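Side-chain contacts in arginase (Thermus thermophilus, PDB 2EF5), which probably catalyses the manganese-dependent hydrolysis of L-arginine to L-ornithine and urea, the step of the urea cycle that releases urea: residues Leu212-Asp217 against Glu247-Ser252; Gly253-Leu258 against Leu282-Lys287; Arg198-Val203 against His243-Ile248. One frame throughout, in Å; residues are numbered along the deposited sequence.

How the contacts relate
The three contacts show how one helix can serve two neighbours while the strand it packs on supplies a ligand of the manganese pair. Contact 1 sets the helix ending at Ser252 against strand 212-217, and contact 3 sets an earlier part of the same helix against helix 196-206; their centres lie about 8 Å apart and they share Glu247 and Ile248. Contact 2, its centre about 6 Å from that of contact 1, takes up the next strand and joins it to the last helix. A hydrogen bond between Ser283 OG and His243 ND1 (2.9 Å) ties contact 2 to contact 3. Asp217 of contact 1 bridges both manganese ions, whereas the guanidine bound by Glu247 sits more than 20 Å from either metal.

Contact 1 of 3, residues Leu212-Asp217 against Glu247-Ser252; sequences LHVSLD and EILAES. With MN (manganese (II) ion), chain H; MN (manganese (II) ion), chain G; GAI (guanidine), chain I.
Val214 and Leu249 carry the apolar join between strand 212-217 and the helix that packs on it, with Val214 CG2 4.1 Å from Leu249 CD1. The two side chains cross obliquely, methyl against methyl. At the start of the strand, Leu212 reaches with CD1 toward Ser252, 4.4 Å from its OG. That hydroxyl turns back onto its own helix and bonds to Leu249 O at 2.6 Å, lying in the carbonyl plane; it also meets Arg254 N, so a polar atom at the edge of an apolar interface is engaged by two hydrogen bonds.

At the other end of the strand Asp217 can be followed outward. Its CB stays clear of both manganese ions and its CG, placed anti to the backbone N (-173°), carries the carboxylate to them. OD1 lies 3.6 Å from the manganese of chain G, too far for a metal bond, whereas OD2 bridges the pair, 2.5 Å from the manganese of chain G and at nearly the same length from that of chain H. Asp118 belongs to both metal sites as well, His96 and Asp122 to one, and His120 and Asp219 to the other.

On the helix, the extended side chain of Glu247 receives guanidine through two hydrogen bonds, GAI N1 to OE1 at 2.7 Å and GAI N3 to OE2 at 2.9 Å, the latter nearly straight at 173°. The two planes are nonetheless twisted by roughly 40°. The chemistry therefore divides in three: aliphatic packing fixes strand to helix in this beta-alpha-beta unit, a bridging carboxylate oxygen probably helps balance the charge of two metals, and a separate carboxylate pairs with what is probably a guanidinium cation.

Contact 2 of 3, residues Gly253-Leu258 against Leu282-Lys287; sequences GRVQSL and LSLLGK
Val255 and Leu284 bring their CA atoms to 8.0 Å where the start of strand 255-261 faces the last turn of helix 272-284, and the near-helical psi of Gln256 (-15°) interrupts the alternation of the strand, so that Val255 and Leu258, three residues apart, both point at the helix. Leu284 lies between them. Its first torsion, with CG anti to the backbone N (-175°), carries the fork over the strand, and its second (65°) turns CD1 to Val255 and CD2 to the gap between Val255 and Leu258. CD1 approaches the valine, 3.9 Å from Val255 CG2, while CD2 runs along the leucine: it comes to 3.5 Å from Leu258 CD1, and the CB, CG and CD2 of that same side chain lie only slightly farther off. CD2 also leans on the other branch of the valine, 4.0 Å from Val255 CG1. The fork of Leu284 thus crosses Val255 at about a right angle but meets Leu258 aslant, and every point of contact is carbon on carbon.

Just beyond this residue the helix closes in a Schellman motif. Lys287 N reaches Leu282 O at 2.9 Å and Gly286 N reaches Ser283 O at 3.2 Å, with Gly286 as the C-prime residue at positive phi; the helix ends directly after the residue that does the packing. Leu285 O is taken up by Tyr40 OH.

The contact is part of a buried layer shared by several elements. Leu284 also rests on Val214 of the neighbouring strand and on Met246 and Leu249 of helix 239-252, Phe88 of strand 87-93 flanks Val255, Leu258 and Leu285, and helix 31-37 covers Leu282 and Leu285, so the helix end is lodged between two helices over the parallel sheet of the arginase fold.

Contact 3 of 3, residues Arg198-Val203 against His243-Ile248; sequences RIAEEV and HLLMEI. With GAI (guanidine), chain I.
The carboxylate of Glu201 lies with one face over Ile248, its OE1 4.0 Å from the methyl Ile248 CG2, which sits under the oxygen rather than at the edge of the group. A bend at the second torsion (-79°) folds the chain back to put it there, and Lys160 of a second subunit packs on the same glutamate. Within helix 196-206, Arg198 NE and Glu202 OE2 form a salt bridge whose hydrogen bond is weak. A second flat group at the contact is the bound guanidine. His243 CB lies over one of its faces, 3.9 Å from GAI N3, and Leu244 N lies over the same face, 3.9 Å from GAI N1; the carboxylate of Glu247 takes the edge, and Arg240 and Ile289 complete the pocket.

Between the helices the centre is small. The axes pass 9.5 Å apart, crossing at -33°, and the CA atoms of Ala200 and Leu245 come within 5.9 Å. Ala200 CB meets Ile248 CG2 at 3.6 Å and Leu245 CD1 at 3.9 Å, while Ile248 CD1 also closes on it, so a single methyl is met by branches of two residues one turn apart.

The chemistry is thus apolar at the middle and charged at the margin: a methyl packed among aliphatic groups seats helix 196-206 against helix 239-252, and the polar groups of Glu201 and the guanidine pocket remain at the periphery.

Contact 1 of 3, residues Leu212-Asp217 against Glu247-Ser252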
loop_
_atom_site.group_PDB
_atom_site.type_symbol
_atom_site.label_atom_id
_atom_site.label_comp_id
_atom_site.label_asym_id
_atom_site.label_seq_id
_atom_site.Cartn_x
_atom_site.Cartn_y
_atom_site.Cartn_z
ATOM N N LEU A 212 -30.640 2.010 -20.262
ATOM C CA LEU A 212 -29.243 2.061 -20.660
ATOM C C LEU A 212 -28.964 2.297 -22.131
ATOM O O LEU A 212 -29.618 1.716 -23.001
ATOM C CB LEU A 212 -28.564 0.765 -20.236
ATOM C CG LEU A 212 -28.674 0.402 -18.755
ATOM C CD1 LEU A 212 -28.104 -0.996 -18.544
ATOM C CD2 LEU A 212 -27.929 1.429 -17.907
ATOM N N HIS A 213 -27.989 3.167 -22.394
ATOM C CA HIS A 213 -27.550 3.451 -23.755
ATOM C C HIS A 213 -26.166 2.825 -23.876
ATOM O O HIS A 213 -25.271 3.107 -23.078
ATOM C CB HIS A 213 -27.436 4.956 -24.015
ATOM C CG HIS A 213 -26.869 5.287 -25.359
ATOM N ND1 HIS A 213 -25.515 5.278 -25.618
ATOM C CD2 HIS A 213 -27.474 5.562 -26.539
ATOM C CE1 HIS A 213 -25.311 5.531 -26.897
ATOM N NE2 HIS A 213 -26.484 5.705 -27.480
ATOM N N VAL A 214 -25.988 1.964 -24.863
ATOM C CA VAL A 214 -24.697 1.319 -25.051
ATOM C C VAL A 214 -23.994 1.906 -26.270
ATOM O O VAL A 214 -24.544 1.914 -27.361
ATOM C CB VAL A 214 -24.863 -0.203 -25.250
ATOM C CG1 VAL A 214 -23.505 -0.838 -25.566
ATOM C CG2 VAL A 214 -25.472 -0.828 -23.999
ATOM N N SER A 215 -22.784 2.408 -26.078
ATOM C CA SER A 215 -22.035 2.979 -27.183
ATOM C C SER A 215 -20.850 2.052 -27.417
ATOM O O SER A 215 -19.920 2.000 -26.616
ATOM C CB SER A 215 -21.565 4.397 -26.835
ATOM O OG SER A 215 -21.160 5.080 -28.004
ATOM N N LEU A 216 -20.889 1.324 -28.526
ATOM C CA LEU A 216 -19.842 0.363 -28.840
ATOM C C LEU A 216 -18.862 0.808 -29.922
ATOM O O LEU A 216 -19.222 0.945 -31.092
ATOM C CB LEU A 216 -20.496 -0.976 -29.230
ATOM C CG LEU A 216 -19.620 -2.161 -29.650
ATOM C CD1 LEU A 216 -18.664 -2.546 -28.520
ATOM C CD2 LEU A 216 -20.530 -3.342 -30.009
ATOM N N ASP A 217 -17.620 1.045 -29.508
ATOM C CA ASP A 217 -16.560 1.439 -30.421
ATOM C C ASP A 217 -15.872 0.139 -30.825
ATOM O O ASP A 217 -15.447 -0.632 -29.967
ATOM C CB ASP A 217 -15.553 2.354 -29.719
ATOM C CG ASP A 217 -14.533 2.929 -30.676
ATOM O OD1 ASP A 217 -14.003 2.168 -31.509
ATOM O OD2 ASP A 217 -14.248 4.142 -30.597
ATOM N N GLU A 247 -24.657 -9.994 -23.845
ATOM C CA GLU A 247 -25.722 -10.875 -23.371
ATOM C C GLU A 247 -26.177 -10.541 -21.948
ATOM O O GLU A 247 -27.372 -10.592 -21.644
ATOM C CB GLU A 247 -25.276 -12.342 -23.437
ATOM C CG GLU A 247 -24.836 -12.797 -24.829
ATOM C CD GLU A 247 -24.169 -14.166 -24.812
ATOM O OE1 GLU A 247 -23.436 -14.460 -23.852
ATOM O OE2 GLU A 247 -24.355 -14.943 -25.768
ATOM N N ILE A 248 -25.237 -10.196 -21.076
ATOM C CA ILE A 248 -25.607 -9.871 -19.708
ATOM C C ILE A 248 -26.345 -8.530 -19.667
ATOM O O ILE A 248 -27.289 -8.364 -18.903
ATOM C CB ILE A 248 -24.370 -9.858 -18.785
ATOM C CG1 ILE A 248 -23.790 -11.278 -18.692
ATOM C CG2 ILE A 248 -24.756 -9.367 -17.399
ATOM C CD1 ILE A 248 -22.532 -11.406 -17.828
ATOM N N LEU A 249 -25.933 -7.580 -20.499
ATOM C CA LEU A 249 -26.620 -6.296 -20.544
ATOM C C LEU A 249 -28.021 -6.537 -21.111
ATOM O O LEU A 249 -29.001 -5.939 -20.647
ATOM C CB LEU A 249 -25.861 -5.287 -21.418
ATOM C CG LEU A 249 -24.495 -4.833 -20.882
ATOM C CD1 LEU A 249 -23.828 -3.889 -21.882
ATOM C CD2 LEU A 249 -24.660 -4.151 -19.531
ATOM N N ALA A 250 -28.120 -7.424 -22.099
ATOM C CA ALA A 250 -29.409 -7.738 -22.700
ATOM C C ALA A 250 -30.370 -8.322 -21.664
ATOM O O ALA A 250 -31.542 -7.945 -21.624
ATOM C CB ALA A 250 -29.226 -8.722 -23.852
ATOM N N GLU A 251 -29.868 -9.234 -20.829
ATOM C CA GLU A 251 -30.684 -9.884 -19.793
ATOM C C GLU A 251 -31.359 -8.889 -18.851
ATOM O O GLU A 251 -32.456 -9.142 -18.359
ATOM C CB GLU A 251 -29.839 -10.849 -18.943
ATOM C CG GLU A 251 -29.328 -12.097 -19.660
ATOM C CD GLU A 251 -28.544 -13.037 -18.738
ATOM O OE1 GLU A 251 -27.995 -12.570 -17.712
ATOM O OE2 GLU A 251 -28.462 -14.244 -19.049
ATOM N N SER A 252 -30.697 -7.763 -18.590
ATOM C CA SER A 252 -31.242 -6.746 -17.691
ATOM C C SER A 252 -32.557 -6.207 -18.230
ATOM O O SER A 252 -33.408 -5.765 -17.466
ATOM C CB SER A 252 -30.269 -5.579 -17.539
ATOM O OG SER A 252 -30.311 -4.758 -18.696
HETATM MN MN MN H . -14.469 6.058 -29.088
HETATM MN MN MN G . -12.054 4.416 -29.452
HETATM C C GAI I . -20.922 -16.228 -25.684
HETATM N N1 GAI I . -21.131 -15.734 -24.453
HETATM N N2 GAI I . -19.735 -16.757 -25.989
HETATM N N3 GAI I . -21.898 -16.194 -26.598
#

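Contact 2 of 3, residues Gly253-Leu258 against Leu282-Lys287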
loop_
_atom_site.group_PDB
_atom_site.type_symbol
_atom_site.label_atom_id
_atom_site.label_comp_id
_atom_site.label_asym_id
_atom_site.label_seq_id
_atom_site.Cartn_x
_atom_site.Cartn_y
_atom_site.Cartn_z
ATOM N N GLY A 253 -32.710 -6.233 -19.549
ATOM C CA GLY A 253 -33.929 -5.740 -20.165
ATOM C C GLY A 253 -34.035 -4.225 -20.121
ATOM O O GLY A 253 -35.073 -3.660 -20.466
ATOM N N ARG A 254 -32.954 -3.566 -19.712
ATOM C CA ARG A 254 -32.934 -2.115 -19.604
ATOM C C ARG A 254 -32.234 -1.359 -20.734
ATOM O O ARG A 254 -32.242 -0.125 -20.740
ATOM C CB ARG A 254 -32.307 -1.705 -18.271
ATOM C CG ARG A 254 -33.175 -2.003 -17.053
ATOM C CD ARG A 254 -32.620 -1.321 -15.815
ATOM N NE ARG A 254 -31.536 -2.054 -15.155
ATOM C CZ ARG A 254 -30.344 -1.535 -14.876
ATOM N NH1 ARG A 254 -30.068 -0.281 -15.209
ATOM N NH2 ARG A 254 -29.436 -2.252 -14.229
ATOM N N VAL A 255 -31.629 -2.070 -21.683
ATOM C CA VAL A 255 -30.948 -1.396 -22.789
ATOM C C VAL A 255 -31.987 -0.788 -23.734
ATOM O O VAL A 255 -32.893 -1.481 -24.200
ATOM C CB VAL A 255 -30.024 -2.372 -23.566
ATOM C CG1 VAL A 255 -29.380 -1.655 -24.752
ATOM C CG2 VAL A 255 -28.941 -2.904 -22.638
ATOM N N GLN A 256 -31.843 0.503 -24.021
ATOM C CA GLN A 256 -32.802 1.212 -24.870
ATOM C C GLN A 256 -32.254 1.790 -26.175
ATOM O O GLN A 256 -33.027 2.182 -27.049
ATOM C CB GLN A 256 -33.426 2.365 -24.080
ATOM C CG GLN A 256 -32.382 3.362 -23.593
ATOM C CD GLN A 256 -32.840 4.809 -23.702
ATOM O OE1 GLN A 256 -33.820 5.213 -23.078
ATOM N NE2 GLN A 256 -32.123 5.596 -24.504
ATOM N N SER A 257 -30.934 1.878 -26.308
ATOM C CA SER A 257 -30.344 2.435 -27.524
ATOM C C SER A 257 -28.905 1.971 -27.715
ATOM O O SER A 257 -28.222 1.621 -26.755
ATOM C CB SER A 257 -30.414 3.970 -27.484
ATOM O OG SER A 257 -29.895 4.466 -26.261
ATOM N N LEU A 258 -28.433 2.009 -28.951
ATOM C CA LEU A 258 -27.091 1.522 -29.250
ATOM C C LEU A 258 -26.363 2.247 -30.372
ATOM O O LEU A 258 -26.973 2.583 -31.387
ATOM C CB LEU A 258 -27.186 0.031 -29.621
ATOM C CG LEU A 258 -25.986 -0.643 -30.292
ATOM C CD1 LEU A 258 -24.907 -0.879 -29.251
ATOM C CD2 LEU A 258 -26.401 -1.962 -30.915
ATOM N N LEU A 282 -26.729 -8.022 -32.236
ATOM C CA LEU A 282 -27.738 -9.069 -32.120
ATOM C C LEU A 282 -27.779 -9.614 -30.691
ATOM O O LEU A 282 -28.858 -9.801 -30.117
ATOM C CB LEU A 282 -27.452 -10.192 -33.123
ATOM C CG LEU A 282 -27.417 -9.784 -34.605
ATOM C CD1 LEU A 282 -27.084 -11.019 -35.449
ATOM C CD2 LEU A 282 -28.760 -9.175 -35.030
ATOM N N SER A 283 -26.610 -9.853 -30.105
ATOM C CA SER A 283 -26.570 -10.354 -28.737
ATOM C C SER A 283 -27.145 -9.320 -27.777
ATOM O O SER A 283 -27.856 -9.665 -26.831
ATOM C CB SER A 283 -25.139 -10.682 -28.315
ATOM O OG SER A 283 -24.619 -11.760 -29.064
ATOM N N LEU A 284 -26.834 -8.050 -28.009
ATOM C CA LEU A 284 -27.345 -7.002 -27.138
ATOM C C LEU A 284 -28.862 -6.927 -27.221
ATOM O O LEU A 284 -29.530 -6.573 -26.247
ATOM C CB LEU A 284 -26.739 -5.647 -27.513
ATOM C CG LEU A 284 -27.120 -4.492 -26.584
ATOM C CD1 LEU A 284 -26.559 -4.742 -25.197
ATOM C CD2 LEU A 284 -26.578 -3.183 -27.137
ATOM N N LEU A 285 -29.408 -7.254 -28.388
ATOM C CA LEU A 285 -30.850 -7.224 -28.572
ATOM C C LEU A 285 -31.579 -8.549 -28.305
ATOM O O LEU A 285 -32.698 -8.755 -28.759
ATOM C CB LEU A 285 -31.184 -6.693 -29.970
ATOM C CG LEU A 285 -31.308 -5.159 -29.993
ATOM C CD1 LEU A 285 -30.005 -4.510 -29.535
ATOM C CD2 LEU A 285 -31.669 -4.702 -31.386
ATOM N N GLY A 286 -30.945 -9.453 -27.568
ATOM C CA GLY A 286 -31.623 -10.694 -27.235
ATOM C C GLY A 286 -31.234 -12.017 -27.868
ATOM O O GLY A 286 -31.724 -13.063 -27.430
ATOM N N LYS A 287 -30.378 -12.008 -28.886
ATOM C CA LYS A 287 -29.993 -13.274 -29.501
ATOM C C LYS A 287 -29.230 -14.090 -28.465
ATOM O O LYS A 287 -28.305 -13.591 -27.824
ATOM C CB LYS A 287 -29.113 -13.055 -30.741
ATOM C CG LYS A 287 -28.869 -14.340 -31.547
ATOM C CD LYS A 287 -28.152 -14.084 -32.874
ATOM C CE LYS A 287 -28.027 -15.375 -33.692
ATOM N NZ LYS A 287 -27.281 -15.180 -34.976
#

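Contact 3 of 3, residues Arg198-Val203 against His243-Ile248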
loop_
_atom_site.group_PDB
_atom_site.type_symbol
_atom_site.label_atom_id
_atom_site.label_comp_id
_atom_site.label_asym_id
_atom_site.label_seq_id
_atom_site.Cartn_x
_atom_site.Cartn_y
_atom_site.Cartn_z
ATOM N N ARG A 198 -18.306 -10.542 -13.901
ATOM C CA ARG A 198 -18.419 -9.710 -12.716
ATOM C C ARG A 198 -18.539 -8.231 -13.087
ATOM O O ARG A 198 -19.341 -7.502 -12.504
ATOM C CB ARG A 198 -17.215 -9.933 -11.803
ATOM C CG ARG A 198 -17.256 -9.105 -10.535
ATOM C CD ARG A 198 -16.138 -9.488 -9.585
ATOM N NE ARG A 198 -16.186 -8.687 -8.367
ATOM C CZ ARG A 198 -15.321 -8.792 -7.363
ATOM N NH1 ARG A 198 -14.331 -9.671 -7.420
ATOM N NH2 ARG A 198 -15.444 -8.007 -6.300
ATOM N N ILE A 199 -17.753 -7.781 -14.059
ATOM C CA ILE A 199 -17.825 -6.380 -14.475
ATOM C C ILE A 199 -19.198 -6.021 -15.015
ATOM O O ILE A 199 -19.724 -4.952 -14.708
ATOM C CB ILE A 199 -16.767 -6.057 -15.538
ATOM C CG1 ILE A 199 -15.381 -6.086 -14.896
ATOM C CG2 ILE A 199 -17.032 -4.689 -16.153
ATOM C CD1 ILE A 199 -14.260 -5.907 -15.874
ATOM N N ALA A 200 -19.785 -6.906 -15.816
ATOM C CA ALA A 200 -21.114 -6.664 -16.371
ATOM C C ALA A 200 -22.132 -6.519 -15.242
ATOM O O ALA A 200 -23.025 -5.675 -15.302
ATOM C CB ALA A 200 -21.518 -7.808 -17.295
ATOM N N GLU A 201 -21.991 -7.351 -14.214
ATOM C CA GLU A 201 -22.890 -7.318 -13.062
ATOM C C GLU A 201 -22.720 -5.987 -12.336
ATOM O O GLU A 201 -23.696 -5.347 -11.954
ATOM C CB GLU A 201 -22.569 -8.469 -12.099
ATOM C CG GLU A 201 -22.588 -9.856 -12.737
ATOM C CD GLU A 201 -23.987 -10.415 -12.934
ATOM O OE1 GLU A 201 -24.885 -9.668 -13.386
ATOM O OE2 GLU A 201 -24.186 -11.616 -12.646
ATOM N N GLU A 202 -21.472 -5.577 -12.148
ATOM C CA GLU A 202 -21.180 -4.317 -11.474
ATOM C C GLU A 202 -21.676 -3.105 -12.259
ATOM O O GLU A 202 -22.102 -2.107 -11.675
ATOM C CB GLU A 202 -19.678 -4.205 -11.204
ATOM C CG GLU A 202 -19.225 -5.035 -10.011
ATOM C CD GLU A 202 -17.745 -4.895 -9.725
ATOM O OE1 GLU A 202 -17.158 -3.857 -10.101
ATOM O OE2 GLU A 202 -17.165 -5.815 -9.108
ATOM N N VAL A 203 -21.617 -3.188 -13.582
ATOM C CA VAL A 203 -22.094 -2.099 -14.423
ATOM C C VAL A 203 -23.597 -1.919 -14.188
ATOM O O VAL A 203 -24.075 -0.808 -13.951
ATOM C CB VAL A 203 -21.845 -2.400 -15.935
ATOM C CG1 VAL A 203 -22.650 -1.460 -16.810
ATOM C CG2 VAL A 203 -20.367 -2.260 -16.255
ATOM N N HIS A 243 -19.250 -10.769 -26.526
ATOM C CA HIS A 243 -20.601 -11.306 -26.607
ATOM C C HIS A 243 -21.175 -11.497 -25.203
ATOM O O HIS A 243 -22.348 -11.204 -24.969
ATOM C CB HIS A 243 -20.628 -12.620 -27.398
ATOM C CG HIS A 243 -20.656 -12.421 -28.881
ATOM N ND1 HIS A 243 -21.801 -12.054 -29.560
ATOM C CD2 HIS A 243 -19.675 -12.494 -29.807
ATOM C CE1 HIS A 243 -21.519 -11.912 -30.843
ATOM N NE2 HIS A 243 -20.238 -12.171 -31.023
ATOM N N LEU A 244 -20.356 -11.960 -24.264
ATOM C CA LEU A 244 -20.847 -12.141 -22.898
ATOM C C LEU A 244 -21.346 -10.808 -22.331
ATOM O O LEU A 244 -22.423 -10.737 -21.740
ATOM C CB LEU A 244 -19.753 -12.689 -21.979
ATOM C CG LEU A 244 -20.256 -12.869 -20.540
ATOM C CD1 LEU A 244 -21.359 -13.930 -20.514
ATOM C CD2 LEU A 244 -19.111 -13.276 -19.635
ATOM N N LEU A 245 -20.553 -9.757 -22.508
ATOM C CA LEU A 245 -20.935 -8.434 -22.023
ATOM C C LEU A 245 -22.287 -8.019 -22.590
ATOM O O LEU A 245 -23.156 -7.531 -21.858
ATOM C CB LEU A 245 -19.884 -7.395 -22.412
ATOM C CG LEU A 245 -20.226 -5.959 -22.002
ATOM C CD1 LEU A 245 -20.373 -5.869 -20.483
ATOM C CD2 LEU A 245 -19.135 -5.030 -22.493
ATOM N N MET A 246 -22.458 -8.212 -23.894
ATOM C CA MET A 246 -23.706 -7.862 -24.554
ATOM C C MET A 246 -24.874 -8.694 -24.031
ATOM O O MET A 246 -25.956 -8.161 -23.800
ATOM C CB MET A 246 -23.586 -8.053 -26.073
ATOM C CG MET A 246 -22.583 -7.150 -26.762
ATOM S SD MET A 246 -22.908 -5.369 -26.589
ATOM C CE MET A 246 -21.681 -4.915 -25.393
ATOM N N GLU A 247 -24.657 -9.994 -23.845
ATOM C CA GLU A 247 -25.722 -10.875 -23.371
ATOM C C GLU A 247 -26.177 -10.541 -21.948
ATOM O O GLU A 247 -27.372 -10.592 -21.644
ATOM C CB GLU A 247 -25.276 -12.342 -23.437
ATOM C CG GLU A 247 -24.836 -12.797 -24.829
ATOM C CD GLU A 247 -24.169 -14.166 -24.812
ATOM O OE1 GLU A 247 -23.436 -14.460 -23.852
ATOM O OE2 GLU A 247 -24.355 -14.943 -25.768
ATOM N N ILE A 248 -25.237 -10.196 -21.076
ATOM C CA ILE A 248 -25.607 -9.871 -19.708
ATOM C C ILE A 248 -26.345 -8.530 -19.667
ATOM O O ILE A 248 -27.289 -8.364 -18.903
ATOM C CB ILE A 248 -24.370 -9.858 -18.785
ATOM C CG1 ILE A 248 -23.790 -11.278 -18.692
ATOM C CG2 ILE A 248 -24.756 -9.367 -17.399
ATOM C CD1 ILE A 248 -22.532 -11.406 -17.828
HETATM C C GAI I . -20.922 -16.228 -25.684
HETATM N N1 GAI I . -21.131 -15.734 -24.453
HETATM N N2 GAI I . -19.735 -16.757 -25.989
HETATM N N3 GAI I . -21.898 -16.194 -26.598
#